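Long-range contacts in fumarate lyase (Mesorhizobium sp., PDB 3C8T), which is a largely helical enzyme of the fumarate lyase family whose assembly contains four protein chains: residues R39-L44 with E210-E214; G77-L81 with T104-M108; I46-A51 with A94-W100. All blocks are in the same frame, centred on the assembly; numbering follows the deposited sequence.

Interaction 1: R39-L44 with E210-E214; sequences RAQARL and ELARE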
ATOM      1  N   ARG A  39     -38.556 -18.427  -8.001  1.00 40.31           N
ATOM      2  CA  ARG A  39     -39.015 -18.727  -9.349  1.00 41.45           C
ATOM      3  C   ARG A  39     -38.255 -19.865  -9.974  1.00 41.01           C
ATOM      4  O   ARG A  39     -38.850 -20.763 -10.589  1.00 40.95           O
ATOM      5  CB  ARG A  39     -38.857 -17.510 -10.246  1.00 42.39           C
ATOM      6  CG  ARG A  39     -40.055 -17.280 -11.127  1.00 48.27           C
ATOM      7  CD  ARG A  39     -40.999 -16.298 -10.465  1.00 56.97           C
ATOM      8  NE  ARG A  39     -40.345 -14.993 -10.294  1.00 62.22           N
ATOM      9  CZ  ARG A  39     -40.193 -14.089 -11.263  1.00 63.99           C
ATOM     10  NH1 ARG A  39     -40.661 -14.329 -12.491  1.00 63.74           N
ATOM     11  NH2 ARG A  39     -39.577 -12.935 -10.996  1.00 65.91           N
ATOM     12  N   ALA A  40     -36.931 -19.821  -9.836  1.00 40.63           N
ATOM     13  CA  ALA A  40     -36.070 -20.904 -10.289  1.00 40.40           C
ATOM     14  C   ALA A  40     -36.483 -22.239  -9.642  1.00 40.59           C
ATOM     15  O   ALA A  40     -36.508 -23.269 -10.285  1.00 40.50           O
ATOM     16  CB  ALA A  40     -34.593 -20.579  -9.993  1.00 40.01           C
ATOM     17  N   GLN A  41     -36.828 -22.212  -8.365  1.00 41.00           N
ATOM     18  CA  GLN A  41     -37.153 -23.433  -7.682  1.00 41.82           C
ATOM     19  C   GLN A  41     -38.534 -23.989  -8.075  1.00 42.41           C
ATOM     20  O   GLN A  41     -38.732 -25.192  -8.077  1.00 42.05           O
ATOM     21  CB  GLN A  41     -37.005 -23.217  -6.178  1.00 41.70           C
ATOM     22  CG  GLN A  41     -35.557 -23.331  -5.746  1.00 43.72           C
ATOM     23  CD  GLN A  41     -35.305 -22.829  -4.372  1.00 43.46           C
ATOM     24  OE1 GLN A  41     -36.052 -21.982  -3.859  1.00 44.91           O
ATOM     25  NE2 GLN A  41     -34.243 -23.344  -3.742  1.00 43.06           N
ATOM     26  N   ALA A  42     -39.476 -23.109  -8.430  1.00 43.03           N
ATOM     27  CA  ALA A  42     -40.814 -23.538  -8.793  1.00 43.37           C
ATOM     28  C   ALA A  42     -40.785 -24.198 -10.153  1.00 44.26           C
ATOM     29  O   ALA A  42     -41.474 -25.203 -10.364  1.00 44.12           O
ATOM     30  CB  ALA A  42     -41.774 -22.390  -8.773  1.00 43.34           C
ATOM     31  N   ARG A  43     -39.986 -23.645 -11.072  1.00 44.88           N
ATOM     32  CA  ARG A  43     -39.761 -24.275 -12.379  1.00 45.43           C
ATOM     33  C   ARG A  43     -39.107 -25.655 -12.301  1.00 45.29           C
ATOM     34  O   ARG A  43     -39.378 -26.512 -13.130  1.00 45.37           O
ATOM     35  CB  ARG A  43     -38.937 -23.385 -13.306  1.00 45.43           C
ATOM     36  CG  ARG A  43     -39.728 -22.243 -13.897  1.00 48.67           C
ATOM     37  CD  ARG A  43     -39.093 -21.720 -15.173  1.00 52.69           C
ATOM     38  NE  ARG A  43     -37.735 -21.242 -14.956  1.00 56.21           N
ATOM     39  CZ  ARG A  43     -37.410 -20.007 -14.569  1.00 59.28           C
ATOM     40  NH1 ARG A  43     -38.348 -19.085 -14.335  1.00 58.91           N
ATOM     41  NH2 ARG A  43     -36.126 -19.701 -14.413  1.00 59.13           N
ATOM     42  N   LEU A  44     -38.235 -25.867 -11.330  1.00 44.86           N
ATOM     43  CA  LEU A  44     -37.565 -27.163 -11.195  1.00 45.56           C
ATOM     44  C   LEU A  44     -38.356 -28.088 -10.280  1.00 45.46           C
ATOM     45  O   LEU A  44     -37.862 -29.141  -9.886  1.00 46.19           O
ATOM     46  CB  LEU A  44     -36.133 -26.994 -10.649  1.00 45.03           C
ATOM     47  CG  LEU A  44     -35.132 -26.230 -11.530  1.00 47.33           C
ATOM     48  CD1 LEU A  44     -34.088 -25.533 -10.693  1.00 45.96           C
ATOM     49  CD2 LEU A  44     -34.476 -27.144 -12.588  1.00 47.34           C
ATOM     50  N   GLU A 210     -30.443 -22.312 -13.090  1.00 37.29           N
ATOM     51  CA  GLU A 210     -31.720 -21.638 -13.310  1.00 37.28           C
ATOM     52  C   GLU A 210     -31.747 -20.201 -12.796  1.00 35.54           C
ATOM     53  O   GLU A 210     -32.294 -19.300 -13.442  1.00 35.94           O
ATOM     54  CB  GLU A 210     -32.873 -22.423 -12.689  1.00 37.71           C
ATOM     55  CG  GLU A 210     -33.554 -23.317 -13.658  1.00 41.66           C
ATOM     56  CD  GLU A 210     -33.903 -22.595 -14.965  1.00 47.22           C
ATOM     57  OE1 GLU A 210     -34.810 -21.711 -14.959  1.00 47.92           O
ATOM     58  OE2 GLU A 210     -33.251 -22.919 -15.989  1.00 48.60           O
ATOM     59  N   LEU A 211     -31.176 -20.013 -11.618  1.00 34.93           N
ATOM     60  CA  LEU A 211     -31.083 -18.716 -10.971  1.00 34.38           C
ATOM     61  C   LEU A 211     -30.224 -17.730 -11.770  1.00 33.68           C
ATOM     62  O   LEU A 211     -30.578 -16.576 -11.897  1.00 34.19           O
ATOM     63  CB  LEU A 211     -30.554 -18.888  -9.548  1.00 34.23           C
ATOM     64  CG  LEU A 211     -30.313 -17.633  -8.713  1.00 33.81           C
ATOM     65  CD1 LEU A 211     -31.612 -16.945  -8.466  1.00 33.67           C
ATOM     66  CD2 LEU A 211     -29.677 -18.022  -7.393  1.00 34.53           C
ATOM     67  N   ALA A 212     -29.124 -18.199 -12.336  1.00 33.35           N
ATOM     68  CA  ALA A 212     -28.289 -17.355 -13.184  1.00 33.94           C
ATOM     69  C   ALA A 212     -29.136 -16.851 -14.372  1.00 35.20           C
ATOM     70  O   ALA A 212     -29.092 -15.675 -14.748  1.00 34.85           O
ATOM     71  CB  ALA A 212     -27.090 -18.136 -13.659  1.00 32.10           C
ATOM     72  N   ARG A 213     -29.937 -17.758 -14.927  1.00 36.75           N
ATOM     73  CA  ARG A 213     -30.753 -17.461 -16.074  1.00 38.10           C
ATOM     74  C   ARG A 213     -31.781 -16.418 -15.710  1.00 37.88           C
ATOM     75  O   ARG A 213     -31.933 -15.455 -16.432  1.00 39.58           O
ATOM     76  CB  ARG A 213     -31.388 -18.741 -16.609  1.00 38.73           C
ATOM     77  CG  ARG A 213     -31.879 -18.628 -18.038  1.00 43.06           C
ATOM     78  CD  ARG A 213     -32.052 -20.004 -18.692  1.00 50.79           C
ATOM     79  NE  ARG A 213     -33.348 -20.665 -18.449  1.00 55.64           N
ATOM     80  CZ  ARG A 213     -34.493 -20.070 -18.107  1.00 57.47           C
ATOM     81  NH1 ARG A 213     -34.570 -18.754 -17.948  1.00 60.71           N
ATOM     82  NH2 ARG A 213     -35.582 -20.807 -17.926  1.00 58.97           N
ATOM     83  N   GLU A 214     -32.452 -16.581 -14.574  1.00 38.04           N
ATOM     84  CA  GLU A 214     -33.476 -15.633 -14.129  1.00 37.25           C
ATOM     85  C   GLU A 214     -32.937 -14.216 -13.969  1.00 36.53           C
ATOM     86  O   GLU A 214     -33.649 -13.253 -14.179  1.00 35.35           O
ATOM     87  CB  GLU A 214     -34.040 -16.045 -12.761  1.00 37.68           C
ATOM     88  CG  GLU A 214     -35.312 -16.832 -12.767  1.00 39.85           C
ATOM     89  CD  GLU A 214     -36.444 -16.110 -13.508  1.00 44.59           C
ATOM     90  OE1 GLU A 214     -36.924 -16.680 -14.513  1.00 47.54           O
ATOM     91  OE2 GLU A 214     -36.842 -14.978 -13.109  1.00 44.43           O
TER

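Interaction 2: G77-L81 with T104-M108; sequences GYPIL and TQDIM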
ATOM      1  N   GLY A  77     -25.929  -9.382  12.730  1.00 45.91           N
ATOM      2  CA  GLY A  77     -24.678  -9.348  11.980  1.00 42.53           C
ATOM      3  C   GLY A  77     -24.867  -9.038  10.504  1.00 40.62           C
ATOM      4  O   GLY A  77     -23.977  -8.445   9.885  1.00 40.13           O
ATOM      5  N   TYR A  78     -26.018  -9.438   9.934  1.00 39.28           N
ATOM      6  CA  TYR A  78     -26.295  -9.285   8.489  1.00 37.83           C
ATOM      7  C   TYR A  78     -27.739  -8.880   8.189  1.00 36.92           C
ATOM      8  O   TYR A  78     -28.614  -9.199   8.962  1.00 35.76           O
ATOM      9  CB  TYR A  78     -25.959 -10.592   7.762  1.00 37.99           C
ATOM     10  CG  TYR A  78     -24.546 -11.066   8.001  1.00 36.71           C
ATOM     11  CD1 TYR A  78     -23.488 -10.479   7.343  1.00 33.71           C
ATOM     12  CD2 TYR A  78     -24.277 -12.089   8.904  1.00 38.61           C
ATOM     13  CE1 TYR A  78     -22.199 -10.880   7.548  1.00 36.31           C
ATOM     14  CE2 TYR A  78     -22.955 -12.509   9.141  1.00 38.71           C
ATOM     15  CZ  TYR A  78     -21.927 -11.906   8.438  1.00 38.83           C
ATOM     16  OH  TYR A  78     -20.623 -12.302   8.622  1.00 38.58           O
ATOM     17  N   PRO A  79     -27.991  -8.137   7.081  1.00 36.62           N
ATOM     18  CA  PRO A  79     -29.386  -7.766   6.834  1.00 36.00           C
ATOM     19  C   PRO A  79     -30.240  -8.864   6.216  1.00 36.33           C
ATOM     20  O   PRO A  79     -31.459  -8.691   6.167  1.00 36.48           O
ATOM     21  CB  PRO A  79     -29.264  -6.590   5.842  1.00 35.69           C
ATOM     22  CG  PRO A  79     -28.027  -6.920   5.039  1.00 36.90           C
ATOM     23  CD  PRO A  79     -27.082  -7.522   6.083  1.00 36.77           C
ATOM     24  N   ILE A  80     -29.637  -9.962   5.742  1.00 34.71           N
ATOM     25  CA  ILE A  80     -30.398 -10.905   4.938  1.00 34.74           C
ATOM     26  C   ILE A  80     -31.554 -11.609   5.665  1.00 35.34           C
ATOM     27  O   ILE A  80     -32.663 -11.664   5.154  1.00 35.35           O
ATOM     28  CB  ILE A  80     -29.516 -11.947   4.212  1.00 34.03           C
ATOM     29  CG1 ILE A  80     -28.526 -11.267   3.256  1.00 33.90           C
ATOM     30  CG2 ILE A  80     -30.372 -12.958   3.489  1.00 34.01           C
ATOM     31  CD1 ILE A  80     -29.067 -10.032   2.481  1.00 32.78           C
ATOM     32  N   LEU A  81     -31.294 -12.191   6.823  1.00 36.47           N
ATOM     33  CA  LEU A  81     -32.356 -12.927   7.497  1.00 37.99           C
ATOM     34  C   LEU A  81     -33.454 -12.014   8.034  1.00 37.42           C
ATOM     35  O   LEU A  81     -34.603 -12.377   7.920  1.00 38.01           O
ATOM     36  CB  LEU A  81     -31.809 -13.947   8.534  1.00 38.42           C
ATOM     37  CG  LEU A  81     -31.003 -15.099   7.883  1.00 40.23           C
ATOM     38  CD1 LEU A  81     -30.342 -16.012   8.921  1.00 40.56           C
ATOM     39  CD2 LEU A  81     -31.831 -15.950   6.932  1.00 40.17           C
ATOM     40  N   THR A 104     -26.691 -16.561   3.620  1.00 30.28           N
ATOM     41  CA  THR A 104     -26.529 -15.108   3.589  1.00 30.43           C
ATOM     42  C   THR A 104     -25.534 -14.591   2.523  1.00 30.07           C
ATOM     43  O   THR A 104     -25.893 -13.712   1.717  1.00 30.25           O
ATOM     44  CB  THR A 104     -26.184 -14.601   5.008  1.00 30.59           C
ATOM     45  OG1 THR A 104     -27.331 -14.810   5.821  1.00 31.18           O
ATOM     46  CG2 THR A 104     -25.826 -13.105   5.010  1.00 29.90           C
ATOM     47  N   GLN A 105     -24.316 -15.146   2.489  1.00 28.99           N
ATOM     48  CA  GLN A 105     -23.342 -14.719   1.450  1.00 28.89           C
ATOM     49  C   GLN A 105     -23.779 -14.963  -0.009  1.00 29.19           C
ATOM     50  O   GLN A 105     -23.320 -14.259  -0.952  1.00 29.14           O
ATOM     51  CB  GLN A 105     -21.962 -15.332   1.690  1.00 28.84           C
ATOM     52  CG  GLN A 105     -20.846 -14.535   1.040  1.00 27.82           C
ATOM     53  CD  GLN A 105     -19.485 -15.212   1.135  1.00 26.99           C
ATOM     54  OE1 GLN A 105     -19.346 -16.276   1.755  1.00 26.04           O
ATOM     55  NE2 GLN A 105     -18.478 -14.603   0.515  1.00 22.56           N
ATOM     56  N   ASP A 106     -24.655 -15.940  -0.217  1.00 29.02           N
ATOM     57  CA  ASP A 106     -25.224 -16.132  -1.556  1.00 29.85           C
ATOM     58  C   ASP A 106     -25.996 -14.885  -1.982  1.00 29.14           C
ATOM     59  O   ASP A 106     -25.805 -14.369  -3.065  1.00 29.43           O
ATOM     60  CB  ASP A 106     -26.166 -17.318  -1.593  1.00 29.33           C
ATOM     61  CG  ASP A 106     -25.462 -18.622  -1.434  1.00 32.56           C
ATOM     62  OD1 ASP A 106     -24.234 -18.703  -1.674  1.00 36.65           O
ATOM     63  OD2 ASP A 106     -26.154 -19.592  -1.083  1.00 32.38           O
ATOM     64  N   ILE A 107     -26.875 -14.414  -1.104  1.00 30.20           N
ATOM     65  CA  ILE A 107     -27.748 -13.292  -1.426  1.00 29.25           C
ATOM     66  C   ILE A 107     -26.951 -12.005  -1.518  1.00 29.10           C
ATOM     67  O   ILE A 107     -27.182 -11.201  -2.450  1.00 29.44           O
ATOM     68  CB  ILE A 107     -28.916 -13.117  -0.414  1.00 29.24           C
ATOM     69  CG1 ILE A 107     -29.679 -14.434  -0.181  1.00 30.68           C
ATOM     70  CG2 ILE A 107     -29.887 -12.028  -0.903  1.00 29.34           C
ATOM     71  CD1 ILE A 107     -30.255 -15.133  -1.442  1.00 28.19           C
ATOM     72  N   MET A 108     -26.010 -11.827  -0.576  1.00 28.46           N
ATOM     73  CA  MET A 108     -25.137 -10.625  -0.532  1.00 28.00           C
ATOM     74  C   MET A 108     -24.123 -10.553  -1.681  1.00 28.58           C
ATOM     75  O   MET A 108     -23.929  -9.475  -2.242  1.00 28.67           O
ATOM     76  CB  MET A 108     -24.433 -10.519   0.820  1.00 28.49           C
ATOM     77  CG  MET A 108     -25.391 -10.276   1.996  1.00 28.44           C
ATOM     78  SD  MET A 108     -24.610 -10.065   3.644  1.00 27.01           S
ATOM     79  CE  MET A 108     -23.970  -8.396   3.391  1.00 29.99           C
TER
HETATM   80  O   HOH W   1     -28.626 -12.349   7.839  1.00 41.38           O

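Interaction 3: I46-A51 with A94-W100; sequences IIPEDA and AGKYLHW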
ATOM      1  N   ILE A  46     -39.154 -27.649  -7.125  1.00 45.16           N
ATOM      2  CA  ILE A  46     -38.515 -27.829  -5.822  1.00 45.05           C
ATOM      3  C   ILE A  46     -39.356 -27.238  -4.709  1.00 44.45           C
ATOM      4  O   ILE A  46     -39.352 -27.732  -3.574  1.00 44.57           O
ATOM      5  CB  ILE A  46     -37.033 -27.364  -5.813  1.00 45.20           C
ATOM      6  CG1 ILE A  46     -36.195 -28.410  -6.548  1.00 45.80           C
ATOM      7  CG2 ILE A  46     -36.504 -27.205  -4.393  1.00 44.08           C
ATOM      8  CD1 ILE A  46     -34.895 -27.890  -7.035  1.00 44.16           C
ATOM      9  N   ILE A  47     -40.087 -26.188  -5.051  1.00 43.89           N
ATOM     10  CA  ILE A  47     -41.075 -25.610  -4.157  1.00 43.69           C
ATOM     11  C   ILE A  47     -42.355 -25.542  -4.999  1.00 44.69           C
ATOM     12  O   ILE A  47     -42.243 -25.578  -6.221  1.00 45.26           O
ATOM     13  CB  ILE A  47     -40.654 -24.205  -3.626  1.00 43.21           C
ATOM     14  CG1 ILE A  47     -40.539 -23.182  -4.768  1.00 41.84           C
ATOM     15  CG2 ILE A  47     -39.341 -24.280  -2.797  1.00 42.55           C
ATOM     16  CD1 ILE A  47     -40.699 -21.751  -4.286  1.00 40.22           C
ATOM     17  N   PRO A  48     -43.555 -25.521  -4.363  1.00 45.21           N
ATOM     18  CA  PRO A  48     -44.841 -25.304  -5.049  1.00 46.10           C
ATOM     19  C   PRO A  48     -44.914 -24.062  -5.933  1.00 46.69           C
ATOM     20  O   PRO A  48     -44.439 -22.990  -5.543  1.00 46.23           O
ATOM     21  CB  PRO A  48     -45.852 -25.129  -3.903  1.00 45.60           C
ATOM     22  CG  PRO A  48     -45.068 -25.216  -2.621  1.00 45.79           C
ATOM     23  CD  PRO A  48     -43.754 -25.827  -2.926  1.00 45.30           C
ATOM     24  N   GLU A  49     -45.572 -24.214  -7.080  1.00 47.02           N
ATOM     25  CA  GLU A  49     -45.747 -23.122  -8.030  1.00 48.77           C
ATOM     26  C   GLU A  49     -46.513 -21.937  -7.463  1.00 47.71           C
ATOM     27  O   GLU A  49     -46.227 -20.821  -7.828  1.00 47.17           O
ATOM     28  CB  GLU A  49     -46.420 -23.623  -9.316  1.00 48.91           C
ATOM     29  CG  GLU A  49     -45.457 -24.251 -10.303  1.00 50.51           C
ATOM     30  CD  GLU A  49     -46.175 -24.854 -11.514  1.00 51.78           C
ATOM     31  OE1 GLU A  49     -46.785 -25.943 -11.390  1.00 54.35           O
ATOM     32  OE2 GLU A  49     -46.117 -24.235 -12.600  1.00 55.14           O
ATOM     33  N   ASP A  50     -47.481 -22.177  -6.579  1.00 48.20           N
ATOM     34  CA  ASP A  50     -48.232 -21.073  -5.944  1.00 48.65           C
ATOM     35  C   ASP A  50     -47.448 -20.380  -4.844  1.00 47.57           C
ATOM     36  O   ASP A  50     -47.700 -19.224  -4.500  1.00 47.56           O
ATOM     37  CB  ASP A  50     -49.589 -21.531  -5.410  1.00 50.24           C
ATOM     38  CG  ASP A  50     -49.604 -23.012  -5.008  1.00 55.06           C
ATOM     39  OD1 ASP A  50     -49.006 -23.389  -3.961  1.00 58.70           O
ATOM     40  OD2 ASP A  50     -50.219 -23.806  -5.762  1.00 60.36           O
ATOM     41  N   ALA A  51     -46.479 -21.088  -4.288  1.00 46.21           N
ATOM     42  CA  ALA A  51     -45.601 -20.477  -3.318  1.00 44.52           C
ATOM     43  C   ALA A  51     -44.727 -19.430  -4.023  1.00 43.41           C
ATOM     44  O   ALA A  51     -44.553 -18.329  -3.513  1.00 43.08           O
ATOM     45  CB  ALA A  51     -44.759 -21.542  -2.633  1.00 44.77           C
ATOM     46  N   ALA A  94     -47.148 -18.221   1.535  1.00 48.01           N
ATOM     47  CA  ALA A  94     -46.134 -18.470   0.510  1.00 47.31           C
ATOM     48  C   ALA A  94     -44.702 -18.075   0.961  1.00 46.89           C
ATOM     49  O   ALA A  94     -43.721 -18.558   0.393  1.00 47.00           O
ATOM     50  CB  ALA A  94     -46.517 -17.753  -0.795  1.00 47.64           C
ATOM     51  N   GLY A  95     -44.599 -17.224   1.982  1.00 45.84           N
ATOM     52  CA  GLY A  95     -43.327 -16.724   2.468  1.00 45.74           C
ATOM     53  C   GLY A  95     -42.488 -17.794   3.145  1.00 46.06           C
ATOM     54  O   GLY A  95     -41.270 -17.629   3.356  1.00 45.69           O
ATOM     55  N   LYS A  96     -43.130 -18.906   3.485  1.00 45.22           N
ATOM     56  CA  LYS A  96     -42.428 -19.976   4.152  1.00 44.81           C
ATOM     57  C   LYS A  96     -41.483 -20.699   3.191  1.00 43.87           C
ATOM     58  O   LYS A  96     -40.738 -21.588   3.620  1.00 44.03           O
ATOM     59  CB  LYS A  96     -43.419 -20.950   4.821  1.00 45.58           C
ATOM     60  CG  LYS A  96     -44.081 -20.393   6.126  1.00 47.95           C
ATOM     61  CD  LYS A  96     -43.140 -19.406   6.930  1.00 51.16           C
ATOM     62  CE  LYS A  96     -42.082 -20.085   7.861  1.00 52.52           C
ATOM     63  NZ  LYS A  96     -40.654 -20.213   7.318  1.00 51.69           N
ATOM     64  N   TYR A  97     -41.502 -20.337   1.903  1.00 41.48           N
ATOM     65  CA  TYR A  97     -40.589 -20.999   0.967  1.00 40.69           C
ATOM     66  C   TYR A  97     -39.444 -20.138   0.495  1.00 39.44           C
ATOM     67  O   TYR A  97     -38.694 -20.536  -0.407  1.00 38.97           O
ATOM     68  CB  TYR A  97     -41.324 -21.574  -0.229  1.00 41.05           C
ATOM     69  CG  TYR A  97     -42.340 -22.623   0.136  1.00 42.66           C
ATOM     70  CD1 TYR A  97     -42.011 -23.979   0.131  1.00 42.74           C
ATOM     71  CD2 TYR A  97     -43.635 -22.244   0.500  1.00 43.20           C
ATOM     72  CE1 TYR A  97     -42.952 -24.928   0.454  1.00 44.83           C
ATOM     73  CE2 TYR A  97     -44.573 -23.163   0.828  1.00 44.41           C
ATOM     74  CZ  TYR A  97     -44.239 -24.503   0.800  1.00 44.66           C
ATOM     75  OH  TYR A  97     -45.216 -25.407   1.129  1.00 46.56           O
ATOM     76  N   LEU A  98     -39.312 -18.981   1.128  1.00 38.16           N
ATOM     77  CA  LEU A  98     -38.286 -18.004   0.830  1.00 37.77           C
ATOM     78  C   LEU A  98     -36.929 -18.532   1.290  1.00 37.47           C
ATOM     79  O   LEU A  98     -36.862 -19.358   2.219  1.00 36.21           O
ATOM     80  CB  LEU A  98     -38.610 -16.716   1.575  1.00 37.82           C
ATOM     81  CG  LEU A  98     -39.000 -15.335   1.005  1.00 39.31           C
ATOM     82  CD1 LEU A  98     -39.118 -15.217  -0.495  1.00 37.22           C
ATOM     83  CD2 LEU A  98     -40.245 -14.809   1.709  1.00 36.21           C
ATOM     84  N   HIS A  99     -35.857 -18.075   0.629  1.00 36.67           N
ATOM     85  CA  HIS A  99     -34.500 -18.368   1.071  1.00 36.54           C
ATOM     86  C   HIS A  99     -34.400 -19.861   1.302  1.00 37.03           C
ATOM     87  O   HIS A  99     -34.038 -20.303   2.392  1.00 38.54           O
ATOM     88  CB  HIS A  99     -34.229 -17.601   2.374  1.00 35.82           C
ATOM     89  CG  HIS A  99     -32.785 -17.494   2.754  1.00 35.88           C
ATOM     90  ND1 HIS A  99     -31.967 -16.485   2.292  1.00 34.00           N
ATOM     91  CD2 HIS A  99     -32.030 -18.232   3.608  1.00 35.73           C
ATOM     92  CE1 HIS A  99     -30.764 -16.615   2.826  1.00 35.70           C
ATOM     93  NE2 HIS A  99     -30.777 -17.666   3.630  1.00 37.40           N
ATOM     94  N   TRP A 100     -34.753 -20.654   0.302  1.00 37.37           N
ATOM     95  CA  TRP A 100     -34.809 -22.111   0.487  1.00 37.39           C
ATOM     96  C   TRP A 100     -33.504 -22.667  -0.007  1.00 36.98           C
ATOM     97  O   TRP A 100     -33.233 -22.628  -1.204  1.00 37.02           O
ATOM     98  CB  TRP A 100     -35.970 -22.662  -0.336  1.00 39.59           C
ATOM     99  CG  TRP A 100     -36.285 -24.124  -0.197  1.00 41.36           C
ATOM    100  CD1 TRP A 100     -35.757 -25.168  -0.930  1.00 43.43           C
ATOM    101  CD2 TRP A 100     -37.244 -24.704   0.687  1.00 42.78           C
ATOM    102  NE1 TRP A 100     -36.313 -26.364  -0.528  1.00 41.91           N
ATOM    103  CE2 TRP A 100     -37.239 -26.107   0.452  1.00 43.93           C
ATOM    104  CE3 TRP A 100     -38.108 -24.178   1.655  1.00 42.98           C
ATOM    105  CZ2 TRP A 100     -38.072 -26.991   1.156  1.00 42.53           C
ATOM    106  CZ3 TRP A 100     -38.933 -25.051   2.356  1.00 43.69           C
ATOM    107  CH2 TRP A 100     -38.910 -26.453   2.093  1.00 44.32           C
TER

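Interaction 1: R39-L44 with E210-E214
Arg43 sets its guanidinium between two carboxylates of 210-214, with Glu210 OE1 and Glu214 OE1 both at its edge, near the plane. The acids are turned differently against it. The Glu210 carboxylate stands almost perpendicular, the two planes 88° apart, and its OE1 accepts from Arg43 NE at 3.0 Å on the anti side but well out of the carboxylate plane; the approach of Arg43 NH2 to the same oxygen is so short that its exact length is doubtful. Glu214 OE1 is met by Arg43 NH1 at 2.8 Å from above the carboxylate plane, and NH2 adds a weak bond. A turn in the Arg43 chain at chi3 (-59°) orients the guanidinium for this double grip. The resulting salt-bridge network lies over the crossing of helices 23-43 and 204-215, whose short segments run at 126° with axes 9.2 Å apart at closest approach. Beneath the charges, Ala40 CB meets Glu210 CB at 3.7 Å, and Leu44 CD1 lies 3.7 Å from Glu210 CG, obliquely across that chain. Arg213 places one guanidinium face over Glu210 OE1, its NH2 3.2 Å from that oxygen but with no N-H aimed at it, and its plane is nearly parallel to that of Arg43. Glu214 OE2, in turn, sits over a face of the Arg39 guanidinium, 3.9 Å from NH1, a long pairing of charges.

Interaction 2: G77-L81 with T104-M108
Thr104, nearest to Ile80 by backbone position, divides its side chain between two kinds of partner. With chi1 at -67° its methyl CG2 stands anti to the backbone N and touches both Tyr78 CB and Ile80 CG1, each 3.7 Å from it. Its OG1, beside the backbone N, faces a bridging water instead. That water accepts from Leu81 N at 2.9 Å, while its links to Tyr78 O and to Thr104 OG1 are weak. One turn on, Ile107 presents CG2 to Ile80 CD1 at 4.0 Å, the two side chains meeting obliquely while the tip of Ile107 turns from the contact. Met108 closes the contact: its CG packs on Ile80 CG1 at 3.5 Å, and the chain then bends at chi3 (74°). SD lies 5.0 Å from the centroid of the Tyr78 ring, 59° off the normal, an oblique Met-aromatic contact. The methyl CE touches Pro79 CD at 4.2 Å. The join packs residues 78-81, which lead into helix 80-91, against the first turn of the long helix 104-140. Ile80 and Ile107 also pack on Cys30 of helix 23-43, Tyr78 and Met108 on helix 315-344, and Tyr8 of the second subunit covers Tyr78, Pro79 and Met108.

Interaction 3: I46-A51 with A94-W100
Tyr97 projects its ring into a hollow shaped by Ile47, Pro48 and Ala51. The Pro48 and Tyr97 side chains cross at about a right angle, with CG over one face of the Tyr97 ring, 3.9 Å from the centroid and 25° off the normal, a CH-pi contact; Pro48 CD adds a touch at Tyr97 CE1. Ala51 CB is the small bump, meeting Tyr97 CD2 obliquely at 3.4 Å. A second bump, Ile47 CG2, touches both aromatics: it is 4.0 Å from Tyr97 CD1 and lies over the five-membered ring of Trp100, 8° off the normal and 4.0 Å from the centroid. The chi1 of Ile47, 63°, puts CG1 between the backbone N and the carbonyl carbon and leaves CG2 for the rings. Ile46 CG2 reaches the indole too, 4.0 Å from Trp100 NE1. At the far end the backbones come close, and Ala94 CB rests 3.4 Å from Ala51 O. The contact seats the lead-in to helix 49-61 on the loop before helix 104-140, whose carbonyls at Lys96, Leu98 and His99 hold Arg379 of the third subunit. Between the segments, CH-pi and van der Waals contacts carry the join, which implies dependence more on shape than on polar pairing.

In the fold
All three contacts lie on the same side of the chain's centre, within one end of the elongated subunit. Interactions 1 and 3, centres 12 Å apart, meet at Gln41: its O is 2.7 Å from Ile46 N and its NE2 2.8 Å from Trp100 O, both probable hydrogen bonds. Interactions 2 and 3, centres 18 Å apart, meet at His99, whose CE1 is 3.7 Å from Ile80 CG2 and 3.9 Å from Ile107 CG1. Interactions 1 and 2 do not touch, their nearest atoms being about 7 Å apart, yet helix 23-43 serves both. Along the chain, interactions 2 and 3 interlock by alternating segments, and both are nested within the loop that interaction 1 closes.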